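Local coordinates for stage II sporulation protein E (SpoIIE) (Moorella thermoacetica, PDB 3ZT9), which probably acts as a manganese-dependent, PP2C-type protein phosphatase in signalling by the bacterial stressosome, at residues Val6-Arg11 with Asp21-Lys26; Ile32-Gly37 with Asp143-His148; Val89-Gly94 with Tyr139-Leu144; Glu171-Ile176 with Val187-Ala192. One frame throughout, in Å; residues are numbered along the deposited sequence. Where two conformers were deposited one is given.

Contact 1. Residues Val6-Arg11 with Asp21-Lys26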
loop_
_atom_site.group_PDB
_atom_site.type_symbol
_atom_site.label_atom_id
_atom_site.label_comp_id
_atom_site.label_asym_id
_atom_site.label_seq_id
_atom_site.Cartn_x
_atom_site.Cartn_y
_atom_site.Cartn_z
ATOM N N VAL A 6 9.722 8.515 4.041
ATOM C CA VAL A 6 8.400 7.879 3.875
ATOM C C VAL A 6 7.363 8.590 4.714
ATOM O O VAL A 6 7.595 8.864 5.894
ATOM C CB VAL A 6 8.384 6.394 4.318
ATOM C CG1 VAL A 6 7.026 5.761 4.005
ATOM C CG2 VAL A 6 9.514 5.612 3.655
ATOM N N GLY A 7 6.225 8.895 4.103
ATOM C CA GLY A 7 5.108 9.506 4.799
ATOM C C GLY A 7 3.909 8.562 4.781
ATOM O O GLY A 7 3.623 7.904 3.769
ATOM N N ILE A 8 3.199 8.513 5.915
ATOM C CA ILE A 8 1.971 7.722 6.030
ATOM C C ILE A 8 0.834 8.621 6.503
ATOM O O ILE A 8 1.008 9.394 7.438
ATOM C CB ILE A 8 2.136 6.610 7.074
ATOM C CG1 ILE A 8 3.174 5.592 6.595
ATOM C CG2 ILE A 8 0.801 5.927 7.343
ATOM C CD1 ILE A 8 3.410 4.447 7.611
ATOM N N TYR A 9 -0.362 8.439 5.935
ATOM C CA TYR A 9 -1.558 9.113 6.445
ATOM C C TYR A 9 -2.724 8.160 6.402
ATOM O O TYR A 9 -2.902 7.442 5.413
ATOM C CB TYR A 9 -1.909 10.305 5.572
ATOM C CG TYR A 9 -3.225 10.986 5.916
ATOM C CD1 TYR A 9 -3.270 11.979 6.900
ATOM C CD2 TYR A 9 -4.407 10.687 5.219
ATOM C CE1 TYR A 9 -4.468 12.630 7.213
ATOM C CE2 TYR A 9 -5.616 11.357 5.533
ATOM C CZ TYR A 9 -5.623 12.329 6.513
ATOM O OH TYR A 9 -6.811 12.989 6.811
ATOM N N THR A 10 -3.521 8.134 7.458
ATOM C CA THR A 10 -4.794 7.375 7.393
ATOM C C THR A 10 -5.884 8.235 8.054
ATOM O O THR A 10 -5.582 9.118 8.896
ATOM C CB THR A 10 -4.747 5.998 8.165
ATOM O OG1 THR A 10 -4.555 6.210 9.567
ATOM C CG2 THR A 10 -3.633 5.080 7.628
ATOM N N ARG A 11 -7.126 7.991 7.656
ATOM C CA ARG A 11 -8.259 8.712 8.220
ATOM C C ARG A 11 -9.470 7.790 8.145
ATOM O O ARG A 11 -9.796 7.258 7.082
ATOM C CB ARG A 11 -8.561 10.006 7.437
ATOM C CG ARG A 11 -9.624 10.861 8.125
ATOM C CD ARG A 11 -9.973 12.119 7.331
ATOM N NE ARG A 11 -10.535 11.780 6.024
ATOM C CZ ARG A 11 -10.545 12.593 4.968
ATOM N NH1 ARG A 11 -10.032 13.813 5.056
ATOM N NH2 ARG A 11 -11.076 12.188 3.825
ATOM N N ASP A 21 -8.688 0.897 7.126
ATOM C CA ASP A 21 -7.497 0.667 6.324
ATOM C C ASP A 21 -6.263 0.571 7.246
ATOM O O ASP A 21 -6.289 1.019 8.383
ATOM C CB ASP A 21 -7.233 1.833 5.334
ATOM C CG ASP A 21 -8.304 2.017 4.271
ATOM O OD1 ASP A 21 -9.150 1.130 4.059
ATOM O OD2 ASP A 21 -8.242 3.084 3.609
ATOM N N ALA A 22 -5.169 0.005 6.744
ATOM C CA ALA A 22 -3.933 -0.057 7.503
ATOM C C ALA A 22 -2.713 0.140 6.610
ATOM O O ALA A 22 -2.734 -0.246 5.451
ATOM C CB ALA A 22 -3.823 -1.395 8.234
ATOM N N CYS A 23 -1.646 0.701 7.185
ATOM C CA CYS A 23 -0.362 0.927 6.498
ATOM C C CYS A 23 0.799 0.226 7.227
ATOM O O CYS A 23 0.797 0.112 8.455
ATOM C CB CYS A 23 -0.060 2.445 6.446
ATOM S SG CYS A 23 -1.235 3.319 5.407
ATOM N N LEU A 24 1.796 -0.217 6.459
ATOM C CA LEU A 24 3.038 -0.770 7.005
ATOM C C LEU A 24 4.208 -0.173 6.235
ATOM O O LEU A 24 4.175 -0.092 5.010
ATOM C CB LEU A 24 3.082 -2.283 6.800
ATOM C CG LEU A 24 4.394 -2.971 7.199
ATOM C CD1 LEU A 24 4.561 -2.968 8.697
ATOM C CD2 LEU A 24 4.407 -4.392 6.679
ATOM N N VAL A 25 5.201 0.301 6.963
ATOM C CA VAL A 25 6.508 0.636 6.401
ATOM C C VAL A 25 7.508 -0.096 7.259
ATOM O O VAL A 25 7.571 0.123 8.464
ATOM C CB VAL A 25 6.814 2.159 6.437
ATOM C CG1 VAL A 25 8.213 2.418 5.954
ATOM C CG2 VAL A 25 5.749 2.885 5.563
ATOM N N LYS A 26 8.314 -0.950 6.653
ATOM C CA LYS A 26 9.269 -1.723 7.431
ATOM C C LYS A 26 10.595 -1.800 6.694
ATOM O O LYS A 26 10.629 -2.096 5.511
ATOM C CB LYS A 26 8.687 -3.117 7.725
ATOM C CG LYS A 26 9.532 -3.982 8.698
ATOM C CD LYS A 26 9.971 -3.193 9.936
ATOM C CE LYS A 26 10.719 -4.028 11.014
ATOM N NZ LYS A 26 12.075 -4.586 10.672
#
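The two sheets of the PP2C beta-sandwich meet along one margin where Val6, Ile8 and Thr10 of strand 6-11 face Cys23 and Val25 of strand 21-28. The strands run nearly antiparallel, at 167°, but their axes stay 7.8 Å apart and no hydrogen bond joins them, because they belong to opposing sheets, each as an outermost strand. Strand 6-11 is bonded through its backbone to strand 187-192, and strand 21-28 to strand 31-39. What passes between them is a row of mostly aliphatic side chains, with a cysteine and a threonine methyl, arranged as two sheets of a sandwich require: every second residue turns inward. Ile8 sits in the middle of the row and works with both branches. Its CG2, placed on the far side of CB from the backbone N by chi1 of -66°, reaches Cys23 CB at 3.7 Å. The longer branch runs toward the other neighbour, and CD1 presses on Val25 CG2 at 3.5 Å, closer than carbons usually come. An alanine here is likely to take a neighbour from both Cys23 CB and the CG2 methyl of Val25 and to open a gap between the sheets. The same Val25 methyl takes a second partner, for Val6 slides past Val25 in the opposite direction and brings its CG1 to 3.5 Å from Val25 CG2. Toward the other end of strand 6-11 the contact thins out at an exposed threonine, where the methyl and not the hydroxyl faces the sulfur: Thr10 CG2 lies 3.7 Å from Cys23 SG.

Contact 2. Residues Ile32-Gly37 with Asp143-His148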
loop_
_atom_site.group_PDB
_atom_site.type_symbol
_atom_site.label_atom_id
_atom_site.label_comp_id
_atom_site.label_asym_id
_atom_site.label_seq_id
_atom_site.Cartn_x
_atom_site.Cartn_y
_atom_site.Cartn_z
ATOM N N ILE A 32 13.177 -2.138 1.809
ATOM C CA ILE A 32 12.054 -1.475 2.452
ATOM C C ILE A 32 10.752 -2.088 1.937
ATOM O O ILE A 32 10.597 -2.288 0.725
ATOM C CB ILE A 32 12.078 0.043 2.158
ATOM C CG1 ILE A 32 13.396 0.646 2.646
ATOM C CG2 ILE A 32 10.907 0.723 2.835
ATOM C CD1 ILE A 32 13.438 2.141 2.632
ATOM N N PHE A 33 9.845 -2.419 2.846
ATOM C CA PHE A 33 8.536 -2.904 2.457
ATOM C C PHE A 33 7.493 -1.830 2.749
ATOM O O PHE A 33 7.510 -1.189 3.796
ATOM C CB PHE A 33 8.184 -4.162 3.227
ATOM C CG PHE A 33 9.107 -5.329 2.930
ATOM C CD1 PHE A 33 10.377 -5.382 3.496
ATOM C CD2 PHE A 33 8.699 -6.363 2.105
ATOM C CE1 PHE A 33 11.238 -6.465 3.236
ATOM C CE2 PHE A 33 9.539 -7.447 1.865
ATOM C CZ PHE A 33 10.805 -7.495 2.444
ATOM N N LEU A 34 6.590 -1.649 1.797
ATOM C CA LEU A 34 5.548 -0.633 1.917
ATOM C C LEU A 34 4.236 -1.313 1.619
ATOM O O LEU A 34 4.100 -1.882 0.550
ATOM C CB LEU A 34 5.741 0.479 0.846
ATOM C CG LEU A 34 7.141 1.118 0.756
ATOM C CD1 LEU A 34 7.201 1.965 -0.505
ATOM C CD2 LEU A 34 7.412 1.990 1.952
ATOM N N ALA A 35 3.260 -1.218 2.515
ATOM C CA ALA A 35 2.029 -1.950 2.296
ATOM C C ALA A 35 0.827 -1.141 2.724
ATOM O O ALA A 35 0.876 -0.413 3.734
ATOM C CB ALA A 35 2.044 -3.310 3.081
ATOM N N VAL A 36 -0.278 -1.313 1.982
ATOM C CA VAL A 36 -1.549 -0.737 2.424
ATOM C C VAL A 36 -2.606 -1.820 2.350
ATOM O O VAL A 36 -2.697 -2.520 1.362
ATOM C CB VAL A 36 -1.993 0.486 1.535
ATOM C CG1 VAL A 36 -3.383 0.977 1.926
ATOM C CG2 VAL A 36 -0.962 1.660 1.647
ATOM N N GLY A 37 -3.444 -1.918 3.373
ATOM C CA GLY A 37 -4.541 -2.870 3.333
ATOM C C GLY A 37 -5.843 -2.103 3.535
ATOM O O GLY A 37 -5.875 -1.052 4.191
ATOM N N ASP A 143 13.446 7.820 -7.407
ATOM C CA ASP A 143 12.167 7.232 -7.814
ATOM C C ASP A 143 11.172 7.359 -6.657
ATOM O O ASP A 143 11.563 7.252 -5.499
ATOM C CB ASP A 143 12.360 5.764 -8.151
ATOM C CG ASP A 143 13.209 5.553 -9.416
ATOM O OD1 ASP A 143 13.541 6.524 -10.118
ATOM O OD2 ASP A 143 13.547 4.394 -9.703
ATOM N N LEU A 144 9.901 7.549 -6.983
ATOM C CA LEU A 144 8.885 7.880 -5.986
ATOM C C LEU A 144 7.865 6.768 -5.994
ATOM O O LEU A 144 7.563 6.210 -7.057
ATOM C CB LEU A 144 8.229 9.191 -6.355
ATOM C CG LEU A 144 9.192 10.289 -6.823
ATOM C CD1 LEU A 144 8.531 11.345 -7.676
ATOM C CD2 LEU A 144 9.753 10.895 -5.599
ATOM N N PHE A 145 7.329 6.426 -4.815
ATOM C CA PHE A 145 6.288 5.402 -4.754
ATOM C C PHE A 145 5.068 6.028 -4.094
ATOM O O PHE A 145 5.184 6.700 -3.072
ATOM C CB PHE A 145 6.764 4.223 -3.893
ATOM C CG PHE A 145 7.918 3.432 -4.492
ATOM C CD1 PHE A 145 9.216 3.934 -4.500
ATOM C CD2 PHE A 145 7.696 2.197 -5.055
ATOM C CE1 PHE A 145 10.261 3.202 -5.082
ATOM C CE2 PHE A 145 8.713 1.477 -5.649
ATOM C CZ PHE A 145 10.013 1.979 -5.646
ATOM N N LEU A 146 3.893 5.816 -4.667
ATOM C CA LEU A 146 2.661 6.275 -4.063
ATOM C C LEU A 146 1.762 5.024 -3.928
ATOM O O LEU A 146 1.646 4.245 -4.890
ATOM C CB LEU A 146 1.948 7.271 -5.004
ATOM C CG LEU A 146 0.484 7.560 -4.637
ATOM C CD1 LEU A 146 0.313 8.393 -3.346
ATOM C CD2 LEU A 146 -0.134 8.264 -5.823
ATOM N N ILE A 147 1.157 4.810 -2.758
ATOM C CA ILE A 147 0.235 3.700 -2.586
ATOM C C ILE A 147 -0.992 4.289 -1.885
ATOM O O ILE A 147 -0.850 5.020 -0.916
ATOM C CB ILE A 147 0.816 2.508 -1.690
ATOM C CG1 ILE A 147 2.192 2.026 -2.238
ATOM C CG2 ILE A 147 -0.239 1.325 -1.613
ATOM C CD1 ILE A 147 2.906 0.922 -1.422
ATOM N N HIS A 148 -2.187 3.980 -2.358
ATOM C CA HIS A 148 -3.358 4.417 -1.606
ATOM C C HIS A 148 -4.542 3.475 -1.730
ATOM O O HIS A 148 -4.724 2.803 -2.731
ATOM C CB HIS A 148 -3.750 5.876 -2.010
ATOM C CG HIS A 148 -4.116 6.055 -3.449
ATOM N ND1 HIS A 148 -5.375 5.766 -3.940
ATOM C CD2 HIS A 148 -3.393 6.506 -4.506
ATOM C CE1 HIS A 148 -5.408 6.034 -5.238
ATOM N NE2 HIS A 148 -4.216 6.468 -5.606
#
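Residues 32-37 of strand 31-39 and strand 144-148 run in roughly the same direction, 23° apart with axes 7.2 Å from each other, and place Leu34 and Val36 of one sheet over Phe145 and Ile147 of the other. Ile147 is the hub. With chi1 at -53° its two branches divide the work: CG2 goes to Val36 and the longer arm to Leu34. The two methyls Ile147 CG2 and Val36 CG2 are squeezed to 3.4 Å as the side chains slide past each other in opposite directions. At the end of the other arm, CD1 of Ile147 rests 3.7 Å from Leu34 CB, with Leu34 O close by at 3.6 Å. With a glycine here both branches go, which would probably open a gap facing Leu34 and Val36 and leave Val36 CG2 without this methyl partner. Leu34 also crosses Phe145 at about a right angle, its CD1 4.1 Å from Phe145 CB. Strand 31-39 carries the manganese ligand Asp38 and Asp150 follows strand 144-148, so the packing probably helps to fix their spacing. No hydrogen bond or polar side chain crosses between the segments, so the sheets meet here through apolar fit.

Contact 3. Residues Val89-Gly94 with Tyr139-Leu144. With MN (manganese (II) ion), chain D.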
loop_
_atom_site.group_PDB
_atom_site.type_symbol
_atom_site.label_atom_id
_atom_site.label_comp_id
_atom_site.label_asym_id
_atom_site.label_seq_id
_atom_site.Cartn_x
_atom_site.Cartn_y
_atom_site.Cartn_z
ATOM N N VAL A 89 11.104 -2.789 -2.017
ATOM C CA VAL A 89 12.107 -1.961 -2.707
ATOM C C VAL A 89 13.494 -2.285 -2.210
ATOM O O VAL A 89 13.848 -1.978 -1.069
ATOM C CB VAL A 89 11.831 -0.479 -2.440
ATOM C CG1 VAL A 89 12.709 0.388 -3.331
ATOM C CG2 VAL A 89 10.326 -0.211 -2.663
ATOM N N ASP A 90 14.275 -2.942 -3.049
ATOM C CA ASP A 90 15.609 -3.315 -2.696
ATOM C C ASP A 90 16.544 -2.235 -3.171
ATOM O O ASP A 90 17.025 -2.295 -4.273
ATOM C CB ASP A 90 15.891 -4.629 -3.413
ATOM C CG ASP A 90 17.152 -5.269 -2.994
ATOM O OD1 ASP A 90 18.080 -4.616 -2.461
ATOM O OD2 ASP A 90 17.214 -6.488 -3.265
ATOM N N ARG A 91 16.807 -1.239 -2.335
ATOM C CA ARG A 91 17.553 -0.084 -2.819
ATOM C C ARG A 91 19.015 -0.411 -3.100
ATOM O O ARG A 91 19.617 0.138 -4.005
ATOM C CB ARG A 91 17.398 1.053 -1.811
ATOM C CG ARG A 91 15.940 1.357 -1.540
ATOM C CD ARG A 91 15.804 2.479 -0.528
ATOM N NE ARG A 91 16.323 3.732 -1.064
ATOM C CZ ARG A 91 17.221 4.515 -0.472
ATOM N NH1 ARG A 91 17.770 4.197 0.708
ATOM N NH2 ARG A 91 17.571 5.633 -1.087
ATOM N N ARG A 92 19.566 -1.360 -2.361
ATOM C CA ARG A 92 20.964 -1.734 -2.521
ATOM C C ARG A 92 21.195 -2.446 -3.860
ATOM O O ARG A 92 22.192 -2.204 -4.551
ATOM C CB ARG A 92 21.398 -2.608 -1.352
ATOM C CG ARG A 92 20.505 -3.810 -1.178
ATOM C CD ARG A 92 21.141 -4.910 -0.387
ATOM N NE ARG A 92 20.369 -6.148 -0.481
ATOM C CZ ARG A 92 19.792 -6.735 0.551
ATOM N NH1 ARG A 92 19.918 -6.252 1.763
ATOM N NH2 ARG A 92 19.111 -7.837 0.350
ATOM N N GLN A 93 20.261 -3.300 -4.266
ATOM C CA GLN A 93 20.412 -3.968 -5.549
ATOM C C GLN A 93 19.715 -3.240 -6.685
ATOM O O GLN A 93 19.925 -3.600 -7.833
ATOM C CB GLN A 93 19.926 -5.406 -5.464
ATOM C CG GLN A 93 20.811 -6.249 -4.602
ATOM C CD GLN A 93 20.510 -7.702 -4.752
ATOM O OE1 GLN A 93 19.351 -8.104 -4.815
ATOM N NE2 GLN A 93 21.554 -8.508 -4.843
ATOM N N GLY A 94 18.940 -2.197 -6.373
ATOM C CA GLY A 94 18.378 -1.337 -7.393
ATOM C C GLY A 94 17.173 -1.964 -8.083
ATOM O O GLY A 94 16.988 -1.840 -9.301
ATOM N N TYR A 139 14.932 0.148 -9.595
ATOM C CA TYR A 139 14.858 1.290 -8.681
ATOM C C TYR A 139 16.167 2.086 -8.741
ATOM O O TYR A 139 17.260 1.521 -8.738
ATOM C CB TYR A 139 14.634 0.822 -7.224
ATOM C CG TYR A 139 14.839 1.971 -6.233
ATOM C CD1 TYR A 139 13.797 2.871 -5.963
ATOM C CD2 TYR A 139 16.063 2.157 -5.607
ATOM C CE1 TYR A 139 13.982 3.949 -5.093
ATOM C CE2 TYR A 139 16.254 3.233 -4.724
ATOM C CZ TYR A 139 15.205 4.106 -4.476
ATOM O OH TYR A 139 15.387 5.171 -3.643
ATOM N N GLN A 140 16.078 3.402 -8.786
ATOM C CA GLN A 140 17.270 4.170 -8.514
ATOM C C GLN A 140 16.843 5.322 -7.618
ATOM O O GLN A 140 15.702 5.747 -7.657
ATOM C CB GLN A 140 17.938 4.633 -9.805
ATOM C CG GLN A 140 17.377 5.848 -10.430
ATOM C CD GLN A 140 18.231 6.307 -11.601
ATOM O OE1 GLN A 140 18.843 7.363 -11.561
ATOM N NE2 GLN A 140 18.285 5.495 -12.641
ATOM N N GLU A 141 17.768 5.823 -6.824
ATOM C CA GLU A 141 17.454 6.939 -5.944
ATOM C C GLU A 141 16.772 8.089 -6.701
ATOM O O GLU A 141 17.195 8.472 -7.797
ATOM C CB GLU A 141 18.760 7.420 -5.290
ATOM C CG GLU A 141 18.612 8.759 -4.597
ATOM C CD GLU A 141 17.534 8.750 -3.548
ATOM O OE1 GLU A 141 17.672 7.933 -2.618
ATOM O OE2 GLU A 141 16.548 9.543 -3.661
ATOM N N GLY A 142 15.713 8.605 -6.091
ATOM C CA GLY A 142 14.873 9.644 -6.657
ATOM C C GLY A 142 13.536 9.128 -7.171
ATOM O O GLY A 142 12.596 9.908 -7.378
ATOM N N ASP A 143 13.446 7.820 -7.407
ATOM C CA ASP A 143 12.167 7.232 -7.814
ATOM C C ASP A 143 11.172 7.359 -6.657
ATOM O O ASP A 143 11.563 7.252 -5.499
ATOM C CB ASP A 143 12.360 5.764 -8.151
ATOM C CG ASP A 143 13.209 5.553 -9.416
ATOM O OD1 ASP A 143 13.541 6.524 -10.118
ATOM O OD2 ASP A 143 13.547 4.394 -9.703
ATOM N N LEU A 144 9.901 7.549 -6.983
ATOM C CA LEU A 144 8.885 7.880 -5.986
ATOM C C LEU A 144 7.865 6.768 -5.994
ATOM O O LEU A 144 7.563 6.210 -7.057
ATOM C CB LEU A 144 8.229 9.191 -6.355
ATOM C CG LEU A 144 9.192 10.289 -6.823
ATOM C CD1 LEU A 144 8.531 11.345 -7.676
ATOM C CD2 LEU A 144 9.753 10.895 -5.599
HETATM MN MN MN D . 15.312 10.491 -2.277
HETATM O O HOH W 1 15.942 8.905 -0.866
HETATM O O HOH W 2 14.754 12.178 -3.524
HETATM O O HOH W 3 17.078 11.807 -1.908
HETATM O O HOH W 4 14.325 11.788 -0.688
#
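The Tyr139 ring has CG1 of Val89 over one face, a CH-pi contact 4.1 Å from the ring centroid and shifted toward the rim, while the phenol oxygen lies at the edge of the Arg91 guanidinium. Ring and guanidinium planes stand 72° apart. Arg91 NE donates to Tyr139 OH over 3.1 Å, nearly straight and in the guanidinium plane, and Arg91 NH2 adds a weak bond to the same oxygen. A bend at chi3 of 65° carries the guanidinium round to this position after CG of Arg91 has passed 3.7 Å from Tyr139 CE2. NH2 then makes a salt bridge with Glu141 OE1 at 2.8 Å. That carboxylate is gripped at both oxygens: water 1 also donates to OE1, and OE2 binds a manganese ion at 2.1 Å. Waters and the C-terminal OXT of Arg193 complete this metal site, which is distinct from those at Asp38; the arginine probably offsets part of the carboxylate's charge. Glu141 itself is presented by a type II turn from Gln140 to Asp143. The backbones join where Tyr139 N donates to Gly94 O at 2.9 Å, from well above the carbonyl plane. The contact thus ties the turn after strand 82-90 to the loop between strands 135-138 and 144-148, and Phe145 of strand 144-148 packs against both Val89 and Tyr139.

Contact 4. Residues Glu171-Ile176 with Val187-Ala192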
loop_
_atom_site.group_PDB
_atom_site.type_symbol
_atom_site.label_atom_id
_atom_site.label_comp_id
_atom_site.label_asym_id
_atom_site.label_seq_id
_atom_site.Cartn_x
_atom_site.Cartn_y
_atom_site.Cartn_z
ATOM N N GLU A 171 4.160 15.601 5.547
ATOM C CA GLU A 171 3.257 16.703 5.246
ATOM C C GLU A 171 2.527 16.479 3.904
ATOM O O GLU A 171 1.357 16.783 3.766
ATOM C CB GLU A 171 4.041 18.031 5.177
ATOM C CG GLU A 171 4.625 18.435 6.522
ATOM C CD GLU A 171 5.654 19.516 6.407
ATOM O OE1 GLU A 171 6.086 19.807 5.275
ATOM O OE2 GLU A 171 6.015 20.077 7.461
ATOM N N LEU A 172 3.218 15.940 2.917
ATOM C CA LEU A 172 2.632 15.782 1.592
ATOM C C LEU A 172 1.483 14.724 1.615
ATOM O O LEU A 172 0.433 14.931 1.008
ATOM C CB LEU A 172 3.740 15.352 0.628
ATOM C CG LEU A 172 3.329 15.095 -0.816
ATOM C CD1 LEU A 172 2.896 16.399 -1.500
ATOM C CD2 LEU A 172 4.512 14.445 -1.530
ATOM N N VAL A 173 1.659 13.620 2.332
ATOM C CA VAL A 173 0.627 12.544 2.343
ATOM C C VAL A 173 -0.586 13.029 3.119
ATOM O O VAL A 173 -1.719 12.680 2.800
ATOM C CB VAL A 173 1.112 11.165 2.942
ATOM C CG1 VAL A 173 2.151 10.530 2.045
ATOM C CG2 VAL A 173 1.632 11.335 4.409
ATOM N N ARG A 174 -0.359 13.890 4.105
ATOM C CA ARG A 174 -1.490 14.472 4.828
ATOM C C ARG A 174 -2.277 15.376 3.903
ATOM O O ARG A 174 -3.507 15.334 3.882
ATOM C CB ARG A 174 -1.035 15.279 6.034
ATOM C CG ARG A 174 -2.200 15.703 6.879
ATOM C CD ARG A 174 -1.796 16.552 8.045
ATOM N NE ARG A 174 -3.004 17.195 8.561
ATOM C CZ ARG A 174 -3.073 17.894 9.685
ATOM N NH1 ARG A 174 -1.988 18.067 10.427
ATOM N NH2 ARG A 174 -4.235 18.418 10.059
ATOM N N LEU A 175 -1.564 16.179 3.122
ATOM C CA LEU A 175 -2.246 17.078 2.182
ATOM C C LEU A 175 -3.014 16.241 1.144
ATOM O O LEU A 175 -4.150 16.537 0.807
ATOM C CB LEU A 175 -1.247 17.985 1.492
ATOM C CG LEU A 175 -1.810 18.876 0.363
ATOM C CD1 LEU A 175 -2.894 19.799 0.928
ATOM C CD2 LEU A 175 -0.679 19.718 -0.330
ATOM N N ILE A 176 -2.374 15.212 0.635
ATOM C CA ILE A 176 -3.038 14.322 -0.339
ATOM C C ILE A 176 -4.287 13.702 0.248
ATOM O O ILE A 176 -5.340 13.724 -0.382
ATOM C CB ILE A 176 -2.078 13.276 -0.847
ATOM C CG1 ILE A 176 -1.057 13.961 -1.774
ATOM C CG2 ILE A 176 -2.856 12.176 -1.607
ATOM C CD1 ILE A 176 0.129 13.019 -2.184
ATOM N N VAL A 187 -9.431 6.230 4.456
ATOM C CA VAL A 187 -8.390 6.687 3.521
ATOM C C VAL A 187 -7.043 6.235 4.059
ATOM O O VAL A 187 -6.789 6.310 5.266
ATOM C CB VAL A 187 -8.433 8.215 3.349
ATOM C CG1 VAL A 187 -7.183 8.736 2.624
ATOM C CG2 VAL A 187 -9.744 8.642 2.609
ATOM N N ALA A 188 -6.156 5.771 3.177
ATOM C CA ALA A 188 -4.808 5.441 3.585
ATOM C C ALA A 188 -3.874 5.792 2.431
ATOM O O ALA A 188 -4.169 5.481 1.282
ATOM C CB ALA A 188 -4.686 3.938 3.898
ATOM N N VAL A 189 -2.742 6.408 2.737
ATOM C CA VAL A 189 -1.803 6.812 1.700
ATOM C C VAL A 189 -0.399 6.668 2.213
ATOM O O VAL A 189 -0.133 7.095 3.338
ATOM C CB VAL A 189 -1.932 8.323 1.361
ATOM C CG1 VAL A 189 -1.091 8.634 0.081
ATOM C CG2 VAL A 189 -3.377 8.722 1.175
ATOM N N ILE A 190 0.506 6.149 1.366
ATOM C CA ILE A 190 1.949 6.162 1.656
ATOM C C ILE A 190 2.672 6.837 0.491
ATOM O O ILE A 190 2.327 6.592 -0.659
ATOM C CB ILE A 190 2.504 4.718 1.761
ATOM C CG1 ILE A 190 1.872 4.026 2.977
ATOM C CG2 ILE A 190 4.004 4.738 1.919
ATOM C CD1 ILE A 190 2.311 2.529 3.089
ATOM N N VAL A 191 3.639 7.713 0.766
ATOM C CA VAL A 191 4.547 8.190 -0.279
ATOM C C VAL A 191 5.957 7.909 0.227
ATOM O O VAL A 191 6.218 8.186 1.379
ATOM C CB VAL A 191 4.389 9.701 -0.491
ATOM C CG1 VAL A 191 5.550 10.245 -1.338
ATOM C CG2 VAL A 191 2.989 10.017 -1.151
ATOM N N ALA A 192 6.814 7.359 -0.629
ATOM C CA ALA A 192 8.227 7.081 -0.313
ATOM C C ALA A 192 9.083 7.684 -1.420
ATOM O O ALA A 192 8.785 7.503 -2.597
ATOM C CB ALA A 192 8.473 5.586 -0.233
#
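Val173 of helix 169-180 drives one methyl into Val191 of strand 187-192, and this is where helix and sheet are most tightly pressed together. Its CG1 lies only 3.3 Å from Val191 CG2, below normal van der Waals separation, and is crowded by Val191 CB as well. The torsion explains the approach: chi1 of -68° sets CG1 on the far side of CB from the carbonyl carbon, and the methyl comes down beside the strand backbone, 3.4 Å from Val191 N. Around this point the packing is more relaxed. Leu172 CD2 keeps 4.3 Å from Val191 CG1. Ile176, one turn on from Leu172, straddles two valines with separate methyls, CG2 facing Val189 CG1 and CD1 facing Val191 CG2, each pair also at 4.3 Å. Val173 itself adds a looser touch on Val189. The helix crosses the strand at 146° with an axis separation of 8.2 Å, a layer laid over the outer face of the sheet, as in the alpha-beta-beta-alpha sandwich of PP2C phosphatases. Its other side belongs to solvent: Glu171 and Arg174 are exposed, the latter paired with Glu178 in a salt bridge. Beneath the strand, Ala188 and Ile190 turn from the helix toward the second sheet. With aliphatic carbon on both sides and no hydrogen bond between the segments, shape rather than polar bonding decides how the helix is seated.

Overall arrangement
Contacts 1 and 2 join the same pair of beta-sheets, their centres about 9 Å apart and linked by backbone bonds between strands 21-28 and 31-39. Contact 4, centred about 8 Å from contact 1 and about 10 Å from contact 2, adds a helix resting on strand 187-192, which lies between strands 6-11 and 144-148. Contact 3 stands at the end of the sandwich, about 13 Å from contact 2 and about 20 Å from the others, centre to centre. Along the chain contact 1 closes before contact 2 opens; contact 3 opens within it, both end on the same stretch, and contact 4 follows. Together they are consistent with a layered core that has manganese bound at its margins.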